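Local coordinates for protein putative diguanylate cyclase (GGDEF) with PAS/PAC domain (Rhodopseudomonas palustris, PDB 3LIF) that probably makes cyclic di-GMP from two molecules of GTP, this chain being its extracellular double-PDC sensor portion rather than the catalytic domain, at residues 27-32 with 153-157; 166-170 with 180-184; 13-17 with 235-239; 203-209 with 221-226; 127-132 with 144-149. All coordinates share one frame; numbering follows the deposited sequence.

How the contacts relate
The long N-terminal helix 5-47 enters two of the five contacts. Contact 3 starts first on that helix and closes last, on strand 232-239, and so encloses all the others. Further along the helix, contact 1 closes a smaller loop at helix 151-158, with contact 5, the hairpin of the first sheet, nested inside it. Contacts 2 and 4 follow in series, two hairpins on either side of strand 232-239 in the second sheet; no loops cross. Contact 1 touches contacts 2 and 5 and so links the two sheets, whereas contact 3 ties the second sheet to the helix and touches contacts 2 and 4.

Contact 1 of 5, residues 27-32 with 153-157; sequences HATHTF and YFSTF
The imidazole of His27 carries the phenyl ring of Phe157 on one face and meets CD1 of Phe154 at its edge, in the ring plane. On the opposite face, toward the rim, sits OG1 of Thr31 from its own helix. With Phe157 the imidazole forms an offset stack, centroids 3.8 Å apart and planes 14° from parallel. CG is anti to the backbone N in both residues (chi1 178° and 179°), which sends the two rings at each other from opposite directions. Tyr153 is also nearly parallel to the imidazole but slid aside, the rings barely overlapping; its edge receives Thr31 OG1, 3.6 Å from Tyr153 CE2. That hydroxyl donates to His27 O at 2.6 Å, while Thr31 N reaches the same oxygen from the other face of its plane. Phe154 is a knob in a hole made by His27, Ala28, Thr31 and Phe32, its CZ 3.6 Å from Phe32 CE1. Were an alanine to replace His27, Phe157 would probably lose its stacking partner and a gap would open beside Phe154. The cluster joins helix 5-47 to helix 151-158, running roughly antiparallel with segment axes 12.2 Å apart; Phe32 and Phe154 both continue onto Ile149 of strand 141-149, and Phe157 meets Phe161 edge-to-face.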
# COMPACT_ATOMS: atom_id res chain seq x y z
N HIS A 27 -8.43 8.03 -1.52
CA HIS A 27 -7.05 8.37 -1.71
C HIS A 27 -6.22 7.10 -2.02
O HIS A 27 -5.29 7.15 -2.86
CB HIS A 27 -6.56 9.00 -0.45
CG HIS A 27 -5.14 9.36 -0.51
ND1 HIS A 27 -4.15 8.55 0.00
CD2 HIS A 27 -4.53 10.48 -0.95
CE1 HIS A 27 -2.99 9.16 -0.13
NE2 HIS A 27 -3.19 10.33 -0.70
N ALA A 28 -6.53 5.97 -1.35
CA ALA A 28 -5.74 4.78 -1.55
C ALA A 28 -6.06 4.35 -2.95
O ALA A 28 -5.16 4.20 -3.79
CB ALA A 28 -6.09 3.68 -0.57
N THR A 29 -7.35 4.20 -3.23
CA THR A 29 -7.70 3.80 -4.57
C THR A 29 -6.99 4.65 -5.62
O THR A 29 -6.36 4.13 -6.52
CB THR A 29 -9.19 3.79 -4.84
OG1 THR A 29 -9.85 2.85 -3.97
CG2 THR A 29 -9.39 3.37 -6.29
N HIS A 30 -7.05 5.95 -5.50
CA HIS A 30 -6.49 6.81 -6.53
C HIS A 30 -4.97 6.62 -6.59
O HIS A 30 -4.39 6.59 -7.69
CB HIS A 30 -6.82 8.32 -6.35
CG HIS A 30 -8.27 8.68 -6.53
ND1 HIS A 30 -9.11 8.01 -7.38
CD2 HIS A 30 -9.01 9.67 -5.96
CE1 HIS A 30 -10.32 8.55 -7.32
NE2 HIS A 30 -10.28 9.56 -6.47
N THR A 31 -4.32 6.49 -5.42
CA THR A 31 -2.85 6.34 -5.41
C THR A 31 -2.38 5.04 -6.07
O THR A 31 -1.52 5.05 -6.94
CB THR A 31 -2.33 6.34 -4.02
OG1 THR A 31 -2.72 7.55 -3.36
CG2 THR A 31 -0.82 6.22 -4.05
N PHE A 32 -2.97 3.91 -5.69
CA PHE A 32 -2.64 2.68 -6.39
C PHE A 32 -2.98 2.72 -7.88
O PHE A 32 -2.19 2.24 -8.70
CB PHE A 32 -3.19 1.44 -5.67
CG PHE A 32 -2.42 1.12 -4.43
CD1 PHE A 32 -2.70 1.77 -3.24
CD2 PHE A 32 -1.34 0.24 -4.47
CE1 PHE A 32 -1.94 1.52 -2.09
CE2 PHE A 32 -0.62 -0.04 -3.32
CZ PHE A 32 -0.89 0.62 -2.15
N TYR A 153 4.73 8.70 1.42
CA TYR A 153 3.70 9.41 0.76
C TYR A 153 2.41 9.32 1.55
O TYR A 153 1.66 10.31 1.62
CB TYR A 153 3.46 8.79 -0.58
CG TYR A 153 2.41 9.44 -1.37
CD1 TYR A 153 2.61 10.72 -1.92
CD2 TYR A 153 1.20 8.78 -1.63
CE1 TYR A 153 1.65 11.31 -2.71
CE2 TYR A 153 0.20 9.36 -2.41
CZ TYR A 153 0.46 10.62 -2.95
OH TYR A 153 -0.47 11.21 -3.69
N PHE A 154 2.09 8.15 2.10
CA PHE A 154 0.83 8.01 2.80
C PHE A 154 0.89 8.69 4.20
O PHE A 154 -0.04 9.39 4.62
CB PHE A 154 0.44 6.55 2.95
CG PHE A 154 -0.08 5.93 1.70
CD1 PHE A 154 -1.41 6.08 1.34
CD2 PHE A 154 0.74 5.12 0.93
CE1 PHE A 154 -1.91 5.50 0.20
CE2 PHE A 154 0.26 4.52 -0.24
CZ PHE A 154 -1.08 4.70 -0.60
N SER A 155 1.97 8.46 4.93
CA SER A 155 1.98 9.01 6.26
C SER A 155 1.93 10.53 6.21
O SER A 155 1.40 11.19 7.08
CB SER A 155 3.20 8.51 7.04
OG SER A 155 4.37 8.61 6.27
N THR A 156 2.46 11.12 5.16
CA THR A 156 2.53 12.56 5.05
C THR A 156 1.15 13.12 4.79
O THR A 156 0.77 14.12 5.33
CB THR A 156 3.49 12.87 3.92
OG1 THR A 156 4.80 12.74 4.47
CG2 THR A 156 3.27 14.25 3.25
N PHE A 157 0.42 12.46 3.93
CA PHE A 157 -0.95 12.80 3.73
C PHE A 157 -1.68 12.60 5.07
O PHE A 157 -2.56 13.41 5.41
CB PHE A 157 -1.54 11.84 2.70
CG PHE A 157 -2.98 12.08 2.41
CD1 PHE A 157 -3.45 13.34 2.07
CD2 PHE A 157 -3.89 11.04 2.45
CE1 PHE A 157 -4.80 13.56 1.79
CE2 PHE A 157 -5.24 11.24 2.17
CZ PHE A 157 -5.69 12.50 1.84

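Contact 2 of 5, residues 166-170 with 180-184; sequences GGSIS and IQWPS
Ile169 and Trp182 face each other as an antiparallel hydrogen-bonded pair, the firm part of this contact. Trp182 N donates to Ile169 O at 2.7 Å, almost straight at 172°; the return bond from Ile169 N to Trp182 O, 2.8 Å long, is more bent at 150°. Next to them Ser170 and Gln181 make the non-hydrogen-bonded pair, CA atoms 4.3 Å apart, where Ser170 CA comes 3.4 Å from Ile180 O in a CA-H...O contact. The side chains of Ile169 and Trp182 lie on one face of the sheet, where Tyr158 of helix 151-158 covers both; those of Ser170 and Gln181 lie on the other. These strands, 168-173 and 178-182, form a beta hairpin at one margin of the second five-stranded antiparallel sheet of this PDC fold. Strand 168-173 is bonded on its far side to strand 232-239, through Ser168 with Ala237 and Ser170 with Thr235, whereas 178-182 is outermost within the chain. Toward Gly167 and Pro183 the pairing gives out. There Pro183, solvent-exposed and preceded by a cis peptide, touches the other segment chiefly through CD, 3.5 Å from Gly167 O. With CG of Trp182 anti to its N (chi1 171°), the indole swings off the strand to where Pro183 CB lies over the centre of one face, 3.7 Å above the plane.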
# COMPACT_ATOMS: atom_id res chain seq x y z
N GLY A 166 -4.04 11.27 20.31
CA GLY A 166 -4.67 9.96 20.21
C GLY A 166 -5.20 9.62 18.83
O GLY A 166 -5.59 8.48 18.59
N GLY A 167 -5.21 10.60 17.92
CA GLY A 167 -5.70 10.40 16.55
C GLY A 167 -4.78 9.47 15.79
O GLY A 167 -3.57 9.45 16.02
N SER A 168 -5.34 8.68 14.88
CA SER A 168 -4.61 7.56 14.29
C SER A 168 -5.13 7.15 12.93
O SER A 168 -6.33 6.96 12.75
CB SER A 168 -4.75 6.37 15.17
OG SER A 168 -3.88 5.39 14.69
N ILE A 169 -4.25 6.98 11.96
CA ILE A 169 -4.71 6.43 10.69
C ILE A 169 -3.89 5.26 10.26
O ILE A 169 -2.67 5.29 10.38
CB ILE A 169 -4.65 7.47 9.62
CG1 ILE A 169 -5.54 8.62 10.05
CG2 ILE A 169 -5.10 6.90 8.32
CD1 ILE A 169 -5.88 9.57 8.96
N SER A 170 -4.54 4.22 9.73
CA SER A 170 -3.77 3.08 9.22
C SER A 170 -4.16 2.70 7.84
O SER A 170 -5.35 2.82 7.43
CB SER A 170 -4.01 1.86 10.07
OG SER A 170 -3.53 2.17 11.34
N ILE A 180 1.02 0.88 6.54
CA ILE A 180 1.52 2.03 7.21
C ILE A 180 0.58 2.47 8.29
O ILE A 180 -0.65 2.23 8.22
CB ILE A 180 1.83 3.19 6.28
CG1 ILE A 180 2.43 4.34 7.13
CG2 ILE A 180 0.65 3.59 5.47
CD1 ILE A 180 3.84 3.88 7.98
N GLN A 181 1.16 3.05 9.31
CA GLN A 181 0.35 3.58 10.37
C GLN A 181 0.84 4.96 10.87
O GLN A 181 2.03 5.21 11.05
CB GLN A 181 0.14 2.48 11.43
CG GLN A 181 0.48 2.82 12.85
CD GLN A 181 -0.42 3.87 13.42
OE1 GLN A 181 -1.58 4.00 13.04
NE2 GLN A 181 0.12 4.66 14.30
N TRP A 182 -0.10 5.88 10.96
CA TRP A 182 0.21 7.19 11.49
C TRP A 182 -0.44 7.36 12.90
O TRP A 182 -1.64 7.04 13.09
CB TRP A 182 -0.21 8.27 10.47
CG TRP A 182 -0.12 9.64 11.07
CD1 TRP A 182 -1.16 10.41 11.54
CD2 TRP A 182 1.07 10.39 11.33
NE1 TRP A 182 -0.69 11.59 12.05
CE2 TRP A 182 0.67 11.61 11.93
CE3 TRP A 182 2.43 10.16 11.09
CZ2 TRP A 182 1.60 12.59 12.32
CZ3 TRP A 182 3.38 11.15 11.50
CH2 TRP A 182 2.95 12.35 12.09
N PRO A 183 0.30 7.90 13.90
CA PRO A 183 1.66 8.49 13.89
C PRO A 183 2.82 7.53 14.28
O PRO A 183 3.96 7.91 14.17
CB PRO A 183 1.54 9.55 15.00
CG PRO A 183 0.63 8.89 16.01
CD PRO A 183 -0.39 8.16 15.19
N SER A 184 2.55 6.33 14.76
CA SER A 184 3.63 5.44 15.10
C SER A 184 4.65 5.25 13.98
O SER A 184 5.78 5.07 14.26
CB SER A 184 3.08 4.04 15.48
OG SER A 184 2.91 3.21 14.33

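Contact 3 of 5, residues 13-17 with 235-239; sequences SETEM and TVART
Met17 and Val236 bring the backbones nearest, CA to CA 6.9 Å, where the helical segment 13-17 passes strand 235-239 at 149° between their directions, with axes 10.1 Å apart. Arg238 reaches across this distance. Its CG stands between the backbone N and the carbonyl carbon (chi1 65°), and a further bend at chi3 sets the guanidinium beside the helix. Three helix residues meet that group. Ser13 OG lies at its edge, in plane, 2.9 Å from Arg238 NH1, but the hydrogen bond is weak, bent to 115°. Also near the plane, Glu16 OE1 forms a salt bridge with Arg238 NH2 at 3.5 Å, its carboxylate turned almost perpendicular to the guanidinium. Met17, present as selenomethionine, lays SE over one face, offset toward the rim, 3.9 Å above the plane. Beyond SE, CE turns to the strand, 3.5 Å from Arg238 CG and close to Val236 O. A leucine in place of Arg238 would probably leave the Glu16 carboxylate without this countercharge and SE of Met17 without the flat group it lies over. Further along helix 5-47, Leu20 and Leu24 pack on Val236, while Met17 also touches Ala223 and Tyr208. The chemistry is therefore graded: apolar atoms fill the side facing the sheet, and the rather long ion pair with the exposed Glu16 closes its outer rim, where water would probably weaken the attraction.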
# COMPACT_ATOMS: atom_id res chain seq x y z
N SER A 13 -19.65 13.22 15.30
CA SER A 13 -18.30 12.79 15.22
C SER A 13 -18.27 11.47 14.39
O SER A 13 -17.48 11.35 13.44
CB SER A 13 -17.72 12.64 16.59
OG SER A 13 -16.64 11.76 16.47
N GLU A 14 -19.15 10.51 14.72
CA GLU A 14 -19.28 9.30 13.94
C GLU A 14 -19.49 9.69 12.49
O GLU A 14 -18.84 9.17 11.58
CB GLU A 14 -20.41 8.40 14.44
CG GLU A 14 -20.61 7.14 13.63
CD GLU A 14 -21.75 6.24 14.11
OE1 GLU A 14 -22.00 6.15 15.34
OE2 GLU A 14 -22.40 5.58 13.25
N THR A 15 -20.38 10.61 12.21
CA THR A 15 -20.49 11.01 10.84
C THR A 15 -19.15 11.53 10.28
O THR A 15 -18.85 11.30 9.12
CB THR A 15 -21.67 11.99 10.62
OG1 THR A 15 -22.87 11.28 10.84
CG2 THR A 15 -21.75 12.49 9.18
N GLU A 16 -18.33 12.25 11.04
CA GLU A 16 -17.18 12.83 10.35
C GLU A 16 -16.19 11.73 10.08
O GLU A 16 -15.52 11.75 9.05
CB GLU A 16 -16.47 13.92 11.13
CG GLU A 16 -17.32 15.11 11.50
CD GLU A 16 -16.69 15.87 12.68
OE1 GLU A 16 -15.71 15.34 13.31
OE2 GLU A 16 -17.18 16.98 12.97
N MSE A 17 -16.09 10.81 11.04
CA MSE A 17 -15.21 9.68 10.95
C MSE A 17 -15.64 8.86 9.76
O MSE A 17 -14.81 8.54 8.92
CB MSE A 17 -15.26 8.83 12.20
CG MSE A 17 -14.92 9.55 13.48
SE MSE A 17 -13.06 9.94 13.51
CE MSE A 17 -12.65 8.46 14.75
N THR A 235 -8.18 2.63 8.22
CA THR A 235 -8.88 2.88 9.49
C THR A 235 -8.55 4.27 10.00
O THR A 235 -7.42 4.70 9.80
CB THR A 235 -8.45 1.88 10.55
OG1 THR A 235 -7.07 2.10 10.89
CG2 THR A 235 -8.65 0.42 10.06
N VAL A 236 -9.51 4.98 10.62
CA VAL A 236 -9.27 6.25 11.35
C VAL A 236 -9.76 6.06 12.75
O VAL A 236 -10.88 5.60 12.93
CB VAL A 236 -10.20 7.41 10.95
CG1 VAL A 236 -9.43 8.68 10.91
CG2 VAL A 236 -10.89 7.20 9.69
N ALA A 237 -9.00 6.52 13.73
CA ALA A 237 -9.42 6.43 15.13
C ALA A 237 -9.11 7.69 15.90
O ALA A 237 -8.20 8.44 15.54
CB ALA A 237 -8.75 5.28 15.79
N ARG A 238 -9.90 7.95 16.94
CA ARG A 238 -9.61 9.00 17.93
C ARG A 238 -10.05 8.61 19.32
O ARG A 238 -11.06 7.94 19.48
CB ARG A 238 -10.19 10.38 17.52
CG ARG A 238 -11.70 10.56 17.45
CD ARG A 238 -12.13 12.07 17.61
NE ARG A 238 -11.93 12.96 16.43
CZ ARG A 238 -12.89 13.35 15.56
NH1 ARG A 238 -14.16 12.97 15.68
NH2 ARG A 238 -12.61 14.14 14.53
N THR A 239 -9.28 9.00 20.34
CA THR A 239 -9.73 8.87 21.72
C THR A 239 -10.95 9.74 21.84
O THR A 239 -11.07 10.75 21.16
CB THR A 239 -8.68 9.29 22.78
OG1 THR A 239 -8.07 10.50 22.38
CG2 THR A 239 -7.58 8.28 22.89

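Contact 4 of 5, residues 203-209 with 221-226; sequences RSPDGYY and YLAYRR
Tyr209 and Leu222 exchange the two backbone hydrogen bonds of an antiparallel pair, Tyr209 N to Leu222 O at 2.8 Å and Leu222 N to Tyr209 O at 2.9 Å. Further along, Tyr224 N donates to Gly207 O, and Arg226 N binds Pro205 O almost straight. The pairing makes a beta hairpin of strands 206-212 and 219-226, at the margin of the second sheet. Aromatic contacts dominate the side chains. With CG set between its backbone N and carbonyl carbon (chi1 72°), the Tyr224 ring lies across the strand beside it, and Gly207 CA sits over its face in a CH-pi contact, 3.5 Å from the centroid. Tyr209 meets Tyr224 with its own edge, CE2 to CE2 3.5 Å. On the face that carries Tyr208 and Ala223, the Tyr208 ring is near parallel to that of Tyr221 but slid aside, centroids 5.4 Å apart, with Ala223 CB at the Tyr208 edge. Polar ends come last. Tyr224 OH donates to Ser204 O, though the modelled length is too short to be trusted. Asp206 OD1 stands 3.7 Å from Arg225 NH1, well out of the guanidinium plane, a long salt bridge of charges only; Arg225 NE bonds instead to Ser21 OG and NH2 to Arg18 O on helix 5-47. Directional bonding here thus belongs mainly to the backbone, while Arg225 turns NE and NH2 to the long helix.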
# COMPACT_ATOMS: atom_id res chain seq x y z
N ARG A 203 -18.08 -9.23 8.86
CA ARG A 203 -19.49 -8.82 8.97
C ARG A 203 -19.73 -7.71 7.96
O ARG A 203 -20.81 -7.58 7.48
CB ARG A 203 -19.80 -8.31 10.37
CG ARG A 203 -21.29 -8.00 10.61
CD ARG A 203 -21.54 -6.88 11.66
NE ARG A 203 -20.62 -7.01 12.81
CZ ARG A 203 -19.69 -6.12 13.21
NH1 ARG A 203 -19.50 -4.96 12.57
NH2 ARG A 203 -18.92 -6.41 14.27
N SER A 204 -18.73 -6.90 7.65
CA SER A 204 -18.93 -5.96 6.57
C SER A 204 -18.04 -4.75 6.49
O SER A 204 -17.21 -4.54 7.36
CB SER A 204 -20.34 -5.40 6.74
OG SER A 204 -20.38 -4.02 7.14
N PRO A 205 -18.00 -4.08 5.34
CA PRO A 205 -16.75 -3.82 4.70
C PRO A 205 -16.49 -2.31 4.90
O PRO A 205 -15.38 -1.84 4.58
CB PRO A 205 -17.09 -3.98 3.18
CG PRO A 205 -18.53 -3.73 3.06
CD PRO A 205 -19.05 -4.39 4.33
N ASP A 206 -17.39 -1.51 5.50
CA ASP A 206 -17.31 -0.88 6.83
C ASP A 206 -18.51 -0.96 7.79
O ASP A 206 -19.62 -1.47 7.40
CB ASP A 206 -17.36 0.58 6.42
CG ASP A 206 -18.65 0.87 5.55
OD1 ASP A 206 -18.74 0.55 4.34
OD2 ASP A 206 -19.65 1.35 6.11
N GLY A 207 -18.39 -0.33 8.97
CA GLY A 207 -17.36 0.62 9.31
C GLY A 207 -17.24 1.42 10.63
O GLY A 207 -16.39 2.31 10.63
N TYR A 208 -17.91 1.18 11.77
CA TYR A 208 -17.56 2.04 12.98
C TYR A 208 -17.79 1.53 14.40
O TYR A 208 -18.88 1.13 14.69
CB TYR A 208 -18.37 3.31 12.90
CG TYR A 208 -18.05 4.42 13.88
CD1 TYR A 208 -17.07 5.37 13.59
CD2 TYR A 208 -18.80 4.58 15.05
CE1 TYR A 208 -16.79 6.44 14.47
CE2 TYR A 208 -18.55 5.63 15.96
CZ TYR A 208 -17.54 6.56 15.66
OH TYR A 208 -17.27 7.60 16.52
N TYR A 209 -16.84 1.59 15.32
CA TYR A 209 -17.07 0.93 16.63
C TYR A 209 -16.04 1.23 17.70
O TYR A 209 -15.05 1.89 17.45
CB TYR A 209 -17.17 -0.59 16.48
CG TYR A 209 -15.92 -1.24 15.95
CD1 TYR A 209 -14.91 -1.64 16.80
CD2 TYR A 209 -15.73 -1.41 14.58
CE1 TYR A 209 -13.75 -2.19 16.30
CE2 TYR A 209 -14.57 -1.96 14.08
CZ TYR A 209 -13.59 -2.36 14.93
OH TYR A 209 -12.41 -2.91 14.43
N TYR A 221 -12.93 5.33 19.47
CA TYR A 221 -13.81 5.04 18.38
C TYR A 221 -12.99 4.95 17.10
O TYR A 221 -12.13 5.80 16.85
CB TYR A 221 -14.86 6.13 18.22
CG TYR A 221 -15.98 5.97 19.18
CD1 TYR A 221 -15.88 6.48 20.47
CD2 TYR A 221 -17.14 5.29 18.83
CE1 TYR A 221 -16.90 6.34 21.39
CE2 TYR A 221 -18.20 5.14 19.76
CZ TYR A 221 -18.07 5.68 21.05
OH TYR A 221 -19.09 5.55 22.00
N LEU A 222 -13.29 3.92 16.30
CA LEU A 222 -12.61 3.61 15.06
C LEU A 222 -13.60 3.44 13.90
O LEU A 222 -14.68 2.73 13.98
CB LEU A 222 -11.82 2.31 15.23
CG LEU A 222 -11.04 1.72 14.01
CD1 LEU A 222 -9.90 0.89 14.49
CD2 LEU A 222 -11.93 0.92 13.06
N ALA A 223 -13.26 4.08 12.81
CA ALA A 223 -14.03 3.87 11.61
C ALA A 223 -13.07 3.21 10.62
O ALA A 223 -11.88 3.58 10.55
CB ALA A 223 -14.52 5.18 11.08
N TYR A 224 -13.58 2.22 9.88
CA TYR A 224 -12.82 1.53 8.86
C TYR A 224 -13.65 1.35 7.63
O TYR A 224 -14.87 1.30 7.69
CB TYR A 224 -12.44 0.14 9.33
CG TYR A 224 -13.61 -0.81 9.38
CD1 TYR A 224 -13.99 -1.50 8.24
CD2 TYR A 224 -14.37 -1.02 10.59
CE1 TYR A 224 -15.05 -2.41 8.27
CE2 TYR A 224 -15.42 -1.92 10.65
CZ TYR A 224 -15.76 -2.61 9.47
OH TYR A 224 -16.79 -3.51 9.42
N ARG A 225 -12.95 1.17 6.53
CA ARG A 225 -13.56 0.95 5.23
C ARG A 225 -12.64 0.20 4.23
O ARG A 225 -11.48 0.58 4.00
CB ARG A 225 -13.98 2.31 4.63
CG ARG A 225 -14.74 2.17 3.34
CD ARG A 225 -15.05 3.49 2.73
NE ARG A 225 -15.66 4.38 3.73
CZ ARG A 225 -16.98 4.56 3.88
NH1 ARG A 225 -17.85 3.92 3.11
NH2 ARG A 225 -17.43 5.39 4.80
N ARG A 226 -13.16 -0.88 3.64
CA ARG A 226 -12.44 -1.55 2.53
C ARG A 226 -12.13 -0.52 1.48
O ARG A 226 -12.97 0.33 1.18
CB ARG A 226 -13.26 -2.63 1.88
CG ARG A 226 -13.28 -3.85 2.72
CD ARG A 226 -13.62 -5.08 1.91
NE ARG A 226 -13.86 -6.23 2.79
CZ ARG A 226 -12.92 -7.06 3.25
NH1 ARG A 226 -13.28 -8.04 4.03
NH2 ARG A 226 -11.64 -6.92 2.95

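Contact 5 of 5, residues 127-132 with 144-149; sequences VFVVSR and VVVATI
Val130 O accepts Ala147 N at 2.7 Å, the shortest bond between these strands, and takes a CA-H...O contact from Val146 CA at 3.2 Å besides. The return bond, Val130 N to Ala147 O, completes one hydrogen-bonded pair of an antiparallel beta hairpin, strands 126-135 and 141-149, in the middle of the first five-stranded sheet of this PDC fold. Arg132 and Val145 form the next such pair, and Ile149 N binds Phe128 O toward the other end. The segment directions lie 147° apart, 33° short of exactly antiparallel, which makes the pair clearly twisted. On one face stand Val129, Ser131, Val146 and Thr148; Tyr100 of helix 99-106 packs on Ser131 and Val146, and His104 on Ser131 and Val144. Val129 CG1 and Val146 CG1 touch there at 3.3 Å, the branches crossing obliquely. The opposite face, with Val130, Arg132, Val145 and Ala147, turns to the long helix: Leu39 packs on Arg132 and Val145, and Ile42 on Val145. NE of Arg132 makes long, weak ion pairs with Asp36 and Asp40. Ile149 lays CD1 4.2 Å from Phe128 CB. Thr148 divides its two branches. Its OG1 bonds to Asp72, and a bound methylpentanediol, probably from the crystallisation liquor, lies about 4 Å from the side chain and may mark a pocket. Its CG2, anti to the backbone N, points at Val127 and comes 3.7 Å from Val127 CB.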
# COMPACT_ATOMS: atom_id res chain seq x y z
N VAL A 127 9.79 -2.99 3.01
CA VAL A 127 8.81 -2.22 2.29
C VAL A 127 7.75 -3.11 1.77
O VAL A 127 7.84 -4.33 1.85
CB VAL A 127 9.45 -1.55 1.08
CG1 VAL A 127 10.59 -0.65 1.51
CG2 VAL A 127 9.96 -2.60 0.13
N PHE A 128 6.70 -2.50 1.26
CA PHE A 128 5.75 -3.19 0.40
C PHE A 128 5.99 -2.76 -1.05
O PHE A 128 6.55 -1.69 -1.34
CB PHE A 128 4.32 -2.84 0.78
CG PHE A 128 3.87 -3.52 2.00
CD1 PHE A 128 4.34 -3.10 3.23
CD2 PHE A 128 3.01 -4.62 1.91
CE1 PHE A 128 3.94 -3.75 4.38
CE2 PHE A 128 2.58 -5.30 3.03
CZ PHE A 128 3.05 -4.87 4.28
N VAL A 129 5.48 -3.58 -1.95
CA VAL A 129 5.87 -3.46 -3.30
C VAL A 129 4.69 -3.85 -4.15
O VAL A 129 3.81 -4.62 -3.70
CB VAL A 129 7.07 -4.43 -3.52
CG1 VAL A 129 6.82 -5.45 -4.63
CG2 VAL A 129 8.29 -3.66 -3.68
N VAL A 130 4.70 -3.38 -5.39
CA VAL A 130 3.56 -3.51 -6.28
C VAL A 130 4.16 -4.00 -7.61
O VAL A 130 5.33 -3.64 -7.94
CB VAL A 130 2.94 -2.08 -6.39
CG1 VAL A 130 3.56 -1.24 -7.54
CG2 VAL A 130 1.46 -2.10 -6.37
N SER A 131 3.44 -4.85 -8.36
CA SER A 131 4.09 -5.47 -9.51
C SER A 131 3.14 -5.95 -10.61
O SER A 131 1.98 -6.31 -10.35
CB SER A 131 5.01 -6.64 -9.05
OG SER A 131 4.26 -7.82 -8.70
N ARG A 132 3.66 -6.00 -11.84
CA ARG A 132 2.85 -6.45 -13.00
C ARG A 132 3.60 -7.43 -13.89
O ARG A 132 4.81 -7.28 -14.14
CB ARG A 132 2.24 -5.23 -13.79
CG ARG A 132 0.75 -5.05 -13.47
CD ARG A 132 0.09 -3.70 -13.92
NE ARG A 132 -0.69 -3.93 -15.14
CZ ARG A 132 -0.90 -5.17 -15.55
NH1 ARG A 132 -0.41 -6.16 -14.78
NH2 ARG A 132 -1.60 -5.42 -16.64
N VAL A 144 8.57 -9.01 -15.52
CA VAL A 144 8.13 -8.48 -14.21
C VAL A 144 8.58 -7.04 -14.11
O VAL A 144 9.78 -6.77 -14.33
CB VAL A 144 8.35 -9.31 -12.94
CG1 VAL A 144 7.89 -8.46 -11.79
CG2 VAL A 144 7.47 -10.55 -12.94
N VAL A 145 7.63 -6.11 -13.89
CA VAL A 145 7.99 -4.75 -13.37
C VAL A 145 7.53 -4.76 -11.93
O VAL A 145 6.39 -5.20 -11.65
CB VAL A 145 7.11 -3.57 -13.86
CG1 VAL A 145 7.94 -2.40 -14.27
CG2 VAL A 145 6.05 -3.99 -14.85
N VAL A 146 8.34 -4.21 -11.04
CA VAL A 146 8.01 -4.16 -9.63
C VAL A 146 8.32 -2.74 -9.28
O VAL A 146 9.35 -2.22 -9.75
CB VAL A 146 9.15 -4.78 -8.73
CG1 VAL A 146 8.59 -5.44 -7.47
CG2 VAL A 146 10.12 -5.65 -9.52
N ALA A 147 7.55 -2.14 -8.38
CA ALA A 147 7.97 -0.85 -7.85
C ALA A 147 7.65 -0.80 -6.37
O ALA A 147 6.68 -1.46 -5.89
CB ALA A 147 7.31 0.27 -8.58
N THR A 148 8.48 -0.08 -5.64
CA THR A 148 8.33 -0.02 -4.20
C THR A 148 7.35 1.07 -3.79
O THR A 148 7.47 2.23 -4.21
CB THR A 148 9.65 0.35 -3.54
OG1 THR A 148 10.61 -0.62 -3.91
CG2 THR A 148 9.48 0.35 -2.06
N ILE A 149 6.39 0.71 -2.95
CA ILE A 149 5.43 1.71 -2.54
C ILE A 149 6.14 2.67 -1.61
O ILE A 149 6.75 2.21 -0.68
CB ILE A 149 4.27 1.06 -1.84
CG1 ILE A 149 3.38 0.44 -2.90
CG2 ILE A 149 3.48 2.09 -1.00
CD1 ILE A 149 2.52 -0.68 -2.34